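Long-range contacts in glycosyl hydrolase family 2, TIM barrel domain protein (Faecalibacterium prausnitzii A2-165, PDB 6ED2), which probably hydrolyses beta-D-glucuronides, as a beta-glucuronidase of glycosyl hydrolase family 2 from a human gut bacterium: residues A349-T354 / L373-V378; R353-P358 / L578-A583; M366-G371 / H430-A435; K467-Y472 / A489-L494. All coordinates share one frame; numbering follows the deposited sequence.

Interaction 1 of 4, residues A349-T354 / L373-V378; sequences ANCFRT and LIIDEV
Four backbone hydrogen bonds join Asn-350, Phe-352 and Thr-354 to strand 373-377 in parallel register: Leu-373 N donates to Asn-350 O, Phe-352 N to Leu-373 O, Ile-375 N to Phe-352 O and Thr-354 N to Ile-375 O. The strand axes approach to 4.7 Å, 10° from parallel. Where the ladder ends a side chain prolongs it, Glu-377 N donating to Thr-354 OG1 at 2.9 Å; a chi1 of 78° sets that hydroxyl between its own backbone N and carbonyl carbon.

Charge is paired at the same end. Arg-353 NH1 meets the syn side of Glu-377 OE1 at 2.8 Å, within the guanidinium plane, although guanidinium and carboxylate are turned 48° apart. The arginine also reaches Asn-440 and Glu-535, which fixes both of its terminal nitrogens.

Apolar contacts divide between the two faces of the sheet. Ile-374 CG1 lies over one face of the Phe-352 ring, 4.1 Å from its centroid, and Ile-374 CG2 meets Thr-354 CG2 at 3.6 Å. Through the sheet from them, Cys-351 SG reaches Ile-375 CG1 at 4.3 Å.

This is the strand pair of a beta-alpha-beta unit in the TIM barrel: crossover helix 361-370 packs on Phe-352 and Ile-374, while strands 312-320 and 433-440 flank the pair.

Interaction 2 of 4, residues R353-P358 / L578-A583; sequences RTSHYP and LVWNFA
At the carboxy-terminal ends of the barrel strands, the region where TIM-barrel enzymes keep their active sites, the loop after strand 351-353 meets the end of strand 574-580 through the indole of Trp-580. Three side chains gather round its six-membered ring, and no hydrogen bond crosses the contact. Ser-355 comes from the rim: its OG lies near the ring plane, 3.2 Å from Trp-580 CZ3, with CB at the same edge. That hydroxyl, held close to its own backbone by a chi1 of 37°, is hydrogen-bonded to Arg-321 O. His-356, its ND1 hydrogen-bonded to Glu-377 OE2, brings NE2 to 3.5 Å from Trp-580 CH2; the imidazole and the six-membered ring of Trp-580 are 23° from parallel but slid apart, their centroids separated by 5.2 Å, hence the overlap is slight.

Both segments contain a non-proline cis peptide, Ser-355 to His-356 and Trp-580 to Asn-581. The second, following a tryptophan at the end of the last barrel strand, is a hallmark of clan GH-A glycosidases, to which family 2 belongs. Asn-581 then forms an Asx turn, its OD1 accepting from Ala-583 N at 3.0 Å, while its ND2 lies above one face of the indole, toward its rim.

Arg-353 NH2, committed to Glu-535 and Thr-534 O, approaches Trp-580 CZ3 obliquely at 3.8 Å, the guanidinium plane 34° from the ring; Ser-355 CB sits over the centre of that guanidinium. Deeper in the barrel, Arg-353 CB touches Leu-578 CD1 at 4.2 Å. A glycerol near His-356 and a formate near Trp-580, both probably from the crystallisation liquor, are consistent with a pocket here.

Interaction 3 of 4, residues M366-G371 / H430-A435; sequences MADEEG and HPSVIA
Asp-368 and His-430 meet at about a right angle, the carboxylate and imidazole planes turned 49° from each other. The imidazole presents its edge: His-430 ND1 donates to Asp-368 OD2 at 2.7 Å, the oxygen lying close to the ring plane and being approached on its syn side. The bond is nearly straight, with 164° at the hydrogen.

Ser-432 grips the other oxygen twice. Its OG donates to Asp-368 OD1 at 2.8 Å, almost in line with the C-O bond, and its backbone N donates to the same OD1 at 3.1 Å from the anti side. These two donors reach the oxygen from opposite faces of the carboxylate plane. A chi1 of 63° folds the serine hydroxyl back over its own backbone, which lets OG and N converge on one acceptor.

In the fold, the carboxylate ties the last turn of helix 361-370, on the outside of the TIM barrel, to the turn leading into strand 433-440. Three donors on a buried carboxylate would probably stabilise its charged form.

Pro-431 crosses the aspartate at roughly a right angle, bringing CD to 3.3 Å from Asp-368 OD1. One helix position earlier, Ala-367 CB rests on Ser-432 CB at 3.6 Å. The His-430 ring also meets that of Tyr-364, while Met-366, Glu-369 and Glu-370 of the same helix pack on Ser-70 of a second subunit.

Interaction 4 of 4, residues K467-Y472 / A489-L494; sequences KRPRTY and ADFVSL
Arg-470 and Asp-490 form a side-on salt bridge, with guanidinium and carboxylate nearly coplanar at 29°. Arg-470 NE reaches Asp-490 OD2 at 2.8 Å and Arg-470 NH2 reaches Asp-490 OD1, also at 2.8 Å, each on the syn side of its oxygen. The anti side of OD2 is taken by the arginine's own backbone, Arg-470 N lying 2.7 Å from Asp-490 OD2, and Asp-490 N returns a bond to Arg-470 O. The aspartate is thereby bound to both the main chain and the side chain of one residue; the remaining nitrogen, NH1, donates to Phe-457 O.

A second polar group is a relay of hydroxyls. Ser-493 OG donates to Thr-471 OG1, which in turn donates to Phe-491 O at 2.7 Å, from above the carbonyl plane; a chi1 of -164° turns this hydroxyl away from the threonine's own N and out to that carbonyl.

Strands 470-474 and 492-495 are parallel neighbours in the TIM barrel, but the sixteen residues between the two segments contain no helix, unlike a standard beta-alpha-beta crossover. The axes of residues 470-472 and 492-494 come within 5.9 Å and are inclined by 25°. A water bridges the backbones, donating to Tyr-472 O at 2.6 Å and accepting from Ser-493 N.

Apolar contacts centre on Phe-491. Thr-471 CB stands over one face in a CH-pi contact, 3.6 Å from the ring centroid, whereas Pro-469 CB comes in at the edge, 3.7 Å from Phe-491 CE2. Phe-307 meets the same ring edge-to-face, and Ile-302 packs against it.

In the fold
All four contacts belong to the TIM barrel and reach one sheet, whose strands run in the order 351-353, 373-377, 433-440, 470-474 and 492-495, closing through 531-535, 574-580 and 312-320. Interactions 1 and 2 share Arg-353 and Thr-354, with centres about 7 Å apart, and the pair Glu-377 and His-356 links them. Interaction 3, centred about 9 Å from interaction 1, joins its crossover helix to the turn before strand 433-440. Interaction 4 follows in the chain, about 18 Å from interaction 3 between centres, yet Arg-468 reaches back to Val-433. Interaction 2 brings the loop after strand 351-353 to the end of strand 574-580 across strand 312-320, where TIM-barrel active sites lie.

Interaction 1 of 4, residues A349-T354 / L373-V378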
# COMPACT_ATOMS: atom_id res chain seq x y z
N ALA A 349 13.29 20.71 -12.47
CA ALA A 349 13.65 21.69 -11.46
C ALA A 349 14.93 22.42 -11.87
O ALA A 349 15.80 21.86 -12.54
CB ALA A 349 13.82 20.99 -10.11
N ASN A 350 15.04 23.68 -11.47
CA ASN A 350 16.32 24.38 -11.61
C ASN A 350 16.83 24.93 -10.29
O ASN A 350 17.85 25.62 -10.26
CB ASN A 350 16.23 25.50 -12.66
CG ASN A 350 15.21 26.59 -12.29
OD1 ASN A 350 14.88 26.79 -11.12
ND2 ASN A 350 14.71 27.30 -13.30
N CYS A 351 16.17 24.62 -9.17
CA CYS A 351 16.46 25.34 -7.95
C CYS A 351 16.00 24.54 -6.74
O CYS A 351 14.97 23.87 -6.79
CB CYS A 351 15.76 26.72 -7.96
SG CYS A 351 16.06 27.71 -6.46
N PHE A 352 16.75 24.63 -5.64
CA PHE A 352 16.21 24.15 -4.37
C PHE A 352 16.76 24.98 -3.22
O PHE A 352 17.81 25.62 -3.33
CB PHE A 352 16.50 22.65 -4.11
CG PHE A 352 17.97 22.28 -4.09
CD1 PHE A 352 18.70 22.33 -2.91
CD2 PHE A 352 18.60 21.84 -5.24
CE1 PHE A 352 20.05 21.96 -2.89
CE2 PHE A 352 19.95 21.46 -5.22
CZ PHE A 352 20.67 21.53 -4.04
N ARG A 353 16.05 24.91 -2.10
CA ARG A 353 16.43 25.58 -0.86
C ARG A 353 16.94 24.54 0.11
O ARG A 353 16.38 23.44 0.20
CB ARG A 353 15.22 26.34 -0.28
CG ARG A 353 15.42 26.90 1.14
CD ARG A 353 14.22 27.76 1.62
NE ARG A 353 12.97 26.99 1.67
CZ ARG A 353 12.34 26.68 2.79
NH1 ARG A 353 12.81 27.09 3.96
NH2 ARG A 353 11.21 25.98 2.75
N THR A 354 18.01 24.87 0.85
CA THR A 354 18.56 23.91 1.82
C THR A 354 17.80 24.01 3.15
O THR A 354 18.35 24.34 4.20
CB THR A 354 20.06 24.11 2.02
OG1 THR A 354 20.31 25.24 2.87
CG2 THR A 354 20.78 24.28 0.68
N LEU A 373 20.47 25.92 -9.09
CA LEU A 373 20.50 27.10 -8.24
C LEU A 373 20.10 26.72 -6.83
O LEU A 373 19.12 25.99 -6.63
CB LEU A 373 19.55 28.18 -8.78
CG LEU A 373 19.70 28.54 -10.25
CD1 LEU A 373 18.65 29.56 -10.67
CD2 LEU A 373 21.11 29.07 -10.50
N ILE A 374 20.82 27.24 -5.84
CA ILE A 374 20.60 26.93 -4.44
C ILE A 374 20.30 28.20 -3.67
O ILE A 374 21.05 29.19 -3.76
CB ILE A 374 21.83 26.24 -3.82
CG1 ILE A 374 22.08 24.87 -4.48
CG2 ILE A 374 21.68 26.13 -2.29
CD1 ILE A 374 23.17 24.08 -3.80
N ILE A 375 19.23 28.17 -2.88
CA ILE A 375 19.01 29.13 -1.80
C ILE A 375 19.53 28.50 -0.52
O ILE A 375 18.98 27.51 -0.03
CB ILE A 375 17.53 29.51 -1.68
CG1 ILE A 375 17.02 30.07 -3.01
CG2 ILE A 375 17.35 30.51 -0.55
CD1 ILE A 375 15.54 30.41 -3.01
N ASP A 376 20.58 29.10 0.05
CA ASP A 376 21.32 28.52 1.16
C ASP A 376 20.73 29.03 2.47
O ASP A 376 20.64 30.25 2.69
CB ASP A 376 22.80 28.91 1.05
CG ASP A 376 23.75 27.88 1.67
OD1 ASP A 376 23.31 26.88 2.30
OD2 ASP A 376 24.97 28.11 1.52
N GLU A 377 20.35 28.11 3.35
CA GLU A 377 19.57 28.46 4.53
C GLU A 377 20.27 28.01 5.81
O GLU A 377 20.69 26.85 5.94
CB GLU A 377 18.17 27.84 4.45
CG GLU A 377 17.29 28.19 5.64
CD GLU A 377 15.82 27.85 5.41
OE1 GLU A 377 15.18 28.48 4.53
OE2 GLU A 377 15.30 26.95 6.12
N VAL A 378 20.33 28.92 6.77
CA VAL A 378 20.92 28.70 8.09
C VAL A 378 19.87 28.04 8.99
O VAL A 378 18.67 28.18 8.73
CB VAL A 378 21.44 30.05 8.61
CG1 VAL A 378 20.34 30.88 9.24
CG2 VAL A 378 22.66 29.90 9.49

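Interaction 2 of 4, residues R353-P358 / L578-A583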
# COMPACT_ATOMS: atom_id res chain seq x y z
N ARG A 353 16.05 24.91 -2.10
CA ARG A 353 16.43 25.58 -0.86
C ARG A 353 16.94 24.54 0.11
O ARG A 353 16.38 23.44 0.20
CB ARG A 353 15.22 26.34 -0.28
CG ARG A 353 15.42 26.90 1.14
CD ARG A 353 14.22 27.76 1.62
NE ARG A 353 12.97 26.99 1.67
CZ ARG A 353 12.34 26.68 2.79
NH1 ARG A 353 12.81 27.09 3.96
NH2 ARG A 353 11.21 25.98 2.75
N THR A 354 18.01 24.87 0.85
CA THR A 354 18.56 23.91 1.82
C THR A 354 17.80 24.01 3.15
O THR A 354 18.35 24.34 4.20
CB THR A 354 20.06 24.11 2.02
OG1 THR A 354 20.31 25.24 2.87
CG2 THR A 354 20.78 24.28 0.68
N SER A 355 16.51 23.74 3.07
CA SER A 355 15.69 23.69 4.26
C SER A 355 16.10 22.50 5.11
O SER A 355 16.29 21.41 4.57
CB SER A 355 14.22 23.59 3.87
OG SER A 355 14.09 22.75 2.73
N HIS A 356 16.27 22.69 6.42
CA HIS A 356 16.28 23.98 7.12
C HIS A 356 17.62 24.19 7.82
O HIS A 356 17.67 24.52 9.00
CB HIS A 356 15.18 24.04 8.18
CG HIS A 356 13.79 23.96 7.62
ND1 HIS A 356 13.30 24.87 6.71
CD2 HIS A 356 12.79 23.08 7.86
CE1 HIS A 356 12.05 24.55 6.41
NE2 HIS A 356 11.72 23.47 7.09
N TYR A 357 18.70 23.93 7.09
CA TYR A 357 20.05 23.92 7.63
C TYR A 357 21.00 23.81 6.45
O TYR A 357 20.59 23.35 5.38
CB TYR A 357 20.27 22.75 8.61
CG TYR A 357 19.57 21.50 8.13
CD1 TYR A 357 20.16 20.66 7.18
CD2 TYR A 357 18.29 21.19 8.57
CE1 TYR A 357 19.49 19.54 6.72
CE2 TYR A 357 17.62 20.06 8.12
CZ TYR A 357 18.23 19.26 7.19
OH TYR A 357 17.56 18.18 6.72
N PRO A 358 22.23 24.27 6.59
CA PRO A 358 23.19 24.09 5.50
C PRO A 358 23.41 22.60 5.27
O PRO A 358 23.41 21.80 6.22
CB PRO A 358 24.45 24.80 6.00
CG PRO A 358 23.99 25.67 7.09
CD PRO A 358 22.83 24.99 7.72
N LEU A 578 8.91 26.85 -5.18
CA LEU A 578 9.66 25.73 -4.62
C LEU A 578 8.66 25.01 -3.74
O LEU A 578 8.18 25.58 -2.74
CB LEU A 578 10.89 26.19 -3.84
CG LEU A 578 11.87 27.11 -4.58
CD1 LEU A 578 13.06 27.40 -3.68
CD2 LEU A 578 12.34 26.55 -5.90
N VAL A 579 8.30 23.79 -4.13
CA VAL A 579 7.21 23.08 -3.48
C VAL A 579 7.78 22.32 -2.29
O VAL A 579 8.96 21.95 -2.27
CB VAL A 579 6.48 22.16 -4.49
CG1 VAL A 579 7.37 20.97 -4.91
CG2 VAL A 579 5.14 21.67 -3.94
N TRP A 580 6.94 22.11 -1.28
CA TRP A 580 7.29 21.26 -0.14
C TRP A 580 6.67 19.88 -0.35
O TRP A 580 5.45 19.76 -0.46
CB TRP A 580 6.75 21.87 1.14
CG TRP A 580 7.36 21.34 2.40
CD1 TRP A 580 6.75 20.61 3.37
CD2 TRP A 580 8.70 21.56 2.84
NE1 TRP A 580 7.62 20.36 4.39
CE2 TRP A 580 8.84 20.92 4.08
CE3 TRP A 580 9.81 22.22 2.29
CZ2 TRP A 580 10.03 20.93 4.80
CZ3 TRP A 580 10.99 22.22 3.00
CH2 TRP A 580 11.10 21.58 4.24
N ASN A 581 7.49 18.83 -0.41
CA ASN A 581 8.94 18.79 -0.27
C ASN A 581 9.41 17.85 -1.39
O ASN A 581 8.59 17.11 -1.95
CB ASN A 581 9.30 18.26 1.12
CG ASN A 581 10.82 18.13 1.38
OD1 ASN A 581 11.48 17.21 0.89
ND2 ASN A 581 11.34 19.01 2.24
N PHE A 582 10.71 17.85 -1.73
CA PHE A 582 11.22 16.90 -2.71
C PHE A 582 10.79 15.46 -2.41
O PHE A 582 10.36 14.73 -3.30
CB PHE A 582 12.75 17.01 -2.78
CG PHE A 582 13.41 15.95 -3.64
CD1 PHE A 582 13.41 16.07 -5.02
CD2 PHE A 582 14.02 14.85 -3.07
CE1 PHE A 582 13.99 15.11 -5.82
CE2 PHE A 582 14.63 13.87 -3.86
CZ PHE A 582 14.62 14.01 -5.24
N ALA A 583 10.90 15.03 -1.15
CA ALA A 583 10.61 13.64 -0.83
C ALA A 583 10.04 13.53 0.58
O ALA A 583 10.33 14.35 1.45
CB ALA A 583 11.88 12.78 -0.97

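Interaction 3 of 4, residues M366-G371 / H430-A435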
# COMPACT_ATOMS: atom_id res chain seq x y z
N MET A 366 27.78 19.02 -6.30
CA MET A 366 27.03 18.41 -7.39
C MET A 366 26.14 19.43 -8.08
O MET A 366 26.02 19.42 -9.31
CB MET A 366 26.19 17.23 -6.88
CG MET A 366 25.27 16.62 -7.96
SD MET A 366 25.02 14.82 -7.95
CE MET A 366 26.71 14.27 -8.19
N ALA A 367 25.48 20.30 -7.30
CA ALA A 367 24.75 21.42 -7.92
C ALA A 367 25.66 22.25 -8.81
O ALA A 367 25.27 22.65 -9.90
CB ALA A 367 24.10 22.29 -6.84
N ASP A 368 26.90 22.48 -8.37
CA ASP A 368 27.86 23.20 -9.20
C ASP A 368 28.05 22.52 -10.55
O ASP A 368 28.17 23.19 -11.58
CB ASP A 368 29.21 23.31 -8.49
CG ASP A 368 29.21 24.32 -7.34
OD1 ASP A 368 28.20 25.05 -7.14
OD2 ASP A 368 30.23 24.38 -6.63
N GLU A 369 28.07 21.18 -10.57
CA GLU A 369 28.32 20.45 -11.81
C GLU A 369 27.07 20.27 -12.64
O GLU A 369 27.16 20.23 -13.88
CB GLU A 369 28.92 19.08 -11.50
CG GLU A 369 30.37 19.12 -11.03
CD GLU A 369 30.90 17.74 -10.70
OE1 GLU A 369 30.22 16.74 -11.03
OE2 GLU A 369 31.99 17.64 -10.10
N GLU A 370 25.90 20.17 -12.01
CA GLU A 370 24.67 19.99 -12.77
C GLU A 370 23.98 21.31 -13.13
O GLU A 370 22.94 21.28 -13.80
CB GLU A 370 23.71 19.09 -11.99
CG GLU A 370 24.34 17.76 -11.60
CD GLU A 370 24.79 16.93 -12.81
OE1 GLU A 370 24.19 17.05 -13.91
OE2 GLU A 370 25.77 16.18 -12.66
N GLY A 371 24.52 22.45 -12.71
CA GLY A 371 23.89 23.72 -13.02
C GLY A 371 22.55 23.92 -12.33
O GLY A 371 21.56 24.25 -12.99
N HIS A 430 30.56 28.83 -4.32
CA HIS A 430 29.81 27.91 -5.17
C HIS A 430 29.07 28.72 -6.23
O HIS A 430 28.29 29.61 -5.88
CB HIS A 430 28.81 27.10 -4.35
CG HIS A 430 29.43 26.07 -3.47
ND1 HIS A 430 30.17 25.02 -3.97
CD2 HIS A 430 29.42 25.92 -2.12
CE1 HIS A 430 30.59 24.26 -2.96
NE2 HIS A 430 30.15 24.79 -1.83
N PRO A 431 29.26 28.44 -7.52
CA PRO A 431 28.40 29.11 -8.51
C PRO A 431 26.93 28.80 -8.29
O PRO A 431 26.08 29.65 -8.56
CB PRO A 431 28.92 28.57 -9.85
CG PRO A 431 29.56 27.27 -9.49
CD PRO A 431 30.17 27.47 -8.14
N SER A 432 26.61 27.60 -7.77
CA SER A 432 25.22 27.21 -7.57
C SER A 432 24.51 28.09 -6.54
O SER A 432 23.29 28.30 -6.66
CB SER A 432 25.13 25.73 -7.16
OG SER A 432 25.77 25.48 -5.91
N VAL A 433 25.22 28.61 -5.55
CA VAL A 433 24.61 29.35 -4.44
C VAL A 433 24.32 30.78 -4.88
O VAL A 433 25.24 31.56 -5.14
CB VAL A 433 25.51 29.32 -3.20
CG1 VAL A 433 24.98 30.27 -2.10
CG2 VAL A 433 25.61 27.89 -2.67
N ILE A 434 23.04 31.14 -4.96
CA ILE A 434 22.64 32.45 -5.48
C ILE A 434 21.85 33.29 -4.48
O ILE A 434 21.51 34.43 -4.79
CB ILE A 434 21.84 32.32 -6.80
CG1 ILE A 434 20.75 31.26 -6.72
CG2 ILE A 434 22.77 31.99 -7.96
CD1 ILE A 434 19.44 31.74 -6.13
N ALA A 435 21.54 32.77 -3.29
CA ALA A 435 20.75 33.55 -2.34
C ALA A 435 20.90 32.94 -0.96
O ALA A 435 21.24 31.76 -0.81
CB ALA A 435 19.27 33.60 -2.73

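Interaction 4 of 4, residues K467-Y472 / A489-L494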
# COMPACT_ATOMS: atom_id res chain seq x y z
N LYS A 467 27.28 39.87 -2.78
CA LYS A 467 26.08 40.66 -2.46
C LYS A 467 24.83 40.00 -3.04
O LYS A 467 24.00 40.63 -3.69
CB LYS A 467 26.25 42.10 -2.97
CG LYS A 467 27.48 42.83 -2.36
CD LYS A 467 27.19 43.25 -0.90
CE LYS A 467 28.39 43.92 -0.20
NZ LYS A 467 29.22 42.95 0.60
N ARG A 468 24.72 38.69 -2.81
CA ARG A 468 23.59 37.93 -3.30
C ARG A 468 22.34 38.25 -2.48
O ARG A 468 22.44 38.57 -1.29
CB ARG A 468 23.88 36.43 -3.23
CG ARG A 468 24.56 35.88 -4.46
CD ARG A 468 25.27 34.58 -4.16
NE ARG A 468 26.46 34.80 -3.34
CZ ARG A 468 27.51 33.98 -3.32
NH1 ARG A 468 27.51 32.86 -4.05
NH2 ARG A 468 28.56 34.29 -2.57
N PRO A 469 21.16 38.14 -3.09
CA PRO A 469 19.92 38.57 -2.40
C PRO A 469 19.64 37.77 -1.13
O PRO A 469 20.01 36.59 -1.02
CB PRO A 469 18.84 38.33 -3.46
CG PRO A 469 19.46 37.39 -4.46
CD PRO A 469 20.92 37.71 -4.47
N ARG A 470 19.00 38.43 -0.16
CA ARG A 470 18.68 37.84 1.13
C ARG A 470 17.17 37.72 1.30
O ARG A 470 16.41 38.59 0.86
CB ARG A 470 19.24 38.67 2.29
CG ARG A 470 20.73 39.00 2.18
CD ARG A 470 21.02 40.34 2.88
NE ARG A 470 20.30 41.42 2.21
CZ ARG A 470 20.17 42.65 2.68
NH1 ARG A 470 20.72 42.98 3.84
NH2 ARG A 470 19.50 43.56 1.99
N THR A 471 16.74 36.64 1.95
CA THR A 471 15.33 36.36 2.16
C THR A 471 15.17 35.63 3.48
O THR A 471 16.15 35.34 4.18
CB THR A 471 14.73 35.53 0.99
OG1 THR A 471 13.29 35.59 1.04
CG2 THR A 471 15.16 34.06 1.08
N TYR A 472 13.92 35.35 3.84
CA TYR A 472 13.56 34.46 4.93
C TYR A 472 12.15 34.01 4.63
O TYR A 472 11.42 34.70 3.91
CB TYR A 472 13.65 35.14 6.29
CG TYR A 472 12.46 36.02 6.63
CD1 TYR A 472 11.42 35.55 7.45
CD2 TYR A 472 12.38 37.33 6.15
CE1 TYR A 472 10.33 36.36 7.77
CE2 TYR A 472 11.29 38.15 6.46
CZ TYR A 472 10.28 37.67 7.27
OH TYR A 472 9.22 38.49 7.58
N ALA A 489 13.65 41.90 3.60
CA ALA A 489 13.97 40.90 2.59
C ALA A 489 14.16 41.54 1.21
O ALA A 489 13.41 42.43 0.82
CB ALA A 489 12.85 39.85 2.52
N ASP A 490 15.19 41.07 0.48
CA ASP A 490 15.39 41.51 -0.90
C ASP A 490 14.38 40.86 -1.85
O ASP A 490 14.11 41.39 -2.93
CB ASP A 490 16.81 41.19 -1.38
CG ASP A 490 17.89 41.79 -0.49
OD1 ASP A 490 17.78 42.98 -0.11
OD2 ASP A 490 18.86 41.08 -0.19
N PHE A 491 13.87 39.70 -1.48
CA PHE A 491 12.74 39.10 -2.17
C PHE A 491 11.99 38.35 -1.09
O PHE A 491 12.58 37.91 -0.11
CB PHE A 491 13.16 38.22 -3.36
CG PHE A 491 13.99 37.00 -2.98
CD1 PHE A 491 13.38 35.77 -2.73
CD2 PHE A 491 15.37 37.07 -2.89
CE1 PHE A 491 14.13 34.65 -2.39
CE2 PHE A 491 16.13 35.95 -2.55
CZ PHE A 491 15.51 34.73 -2.30
N VAL A 492 10.68 38.28 -1.24
CA VAL A 492 9.84 37.67 -0.21
C VAL A 492 9.65 36.20 -0.56
O VAL A 492 9.46 35.85 -1.73
CB VAL A 492 8.51 38.43 -0.09
CG1 VAL A 492 7.55 37.71 0.84
CG2 VAL A 492 8.78 39.85 0.45
N SER A 493 9.74 35.34 0.47
CA SER A 493 9.52 33.90 0.35
C SER A 493 8.35 33.51 1.24
O SER A 493 8.41 33.70 2.46
CB SER A 493 10.76 33.10 0.77
OG SER A 493 11.89 33.43 -0.03
N LEU A 494 7.30 32.95 0.65
CA LEU A 494 6.11 32.60 1.41
C LEU A 494 5.99 31.09 1.54
O LEU A 494 6.22 30.35 0.58
CB LEU A 494 4.83 33.16 0.75
CG LEU A 494 4.66 34.68 0.65
CD1 LEU A 494 3.28 35.02 0.07
CD2 LEU A 494 4.87 35.38 2.00
O HOH W 1 10.58 36.98 3.01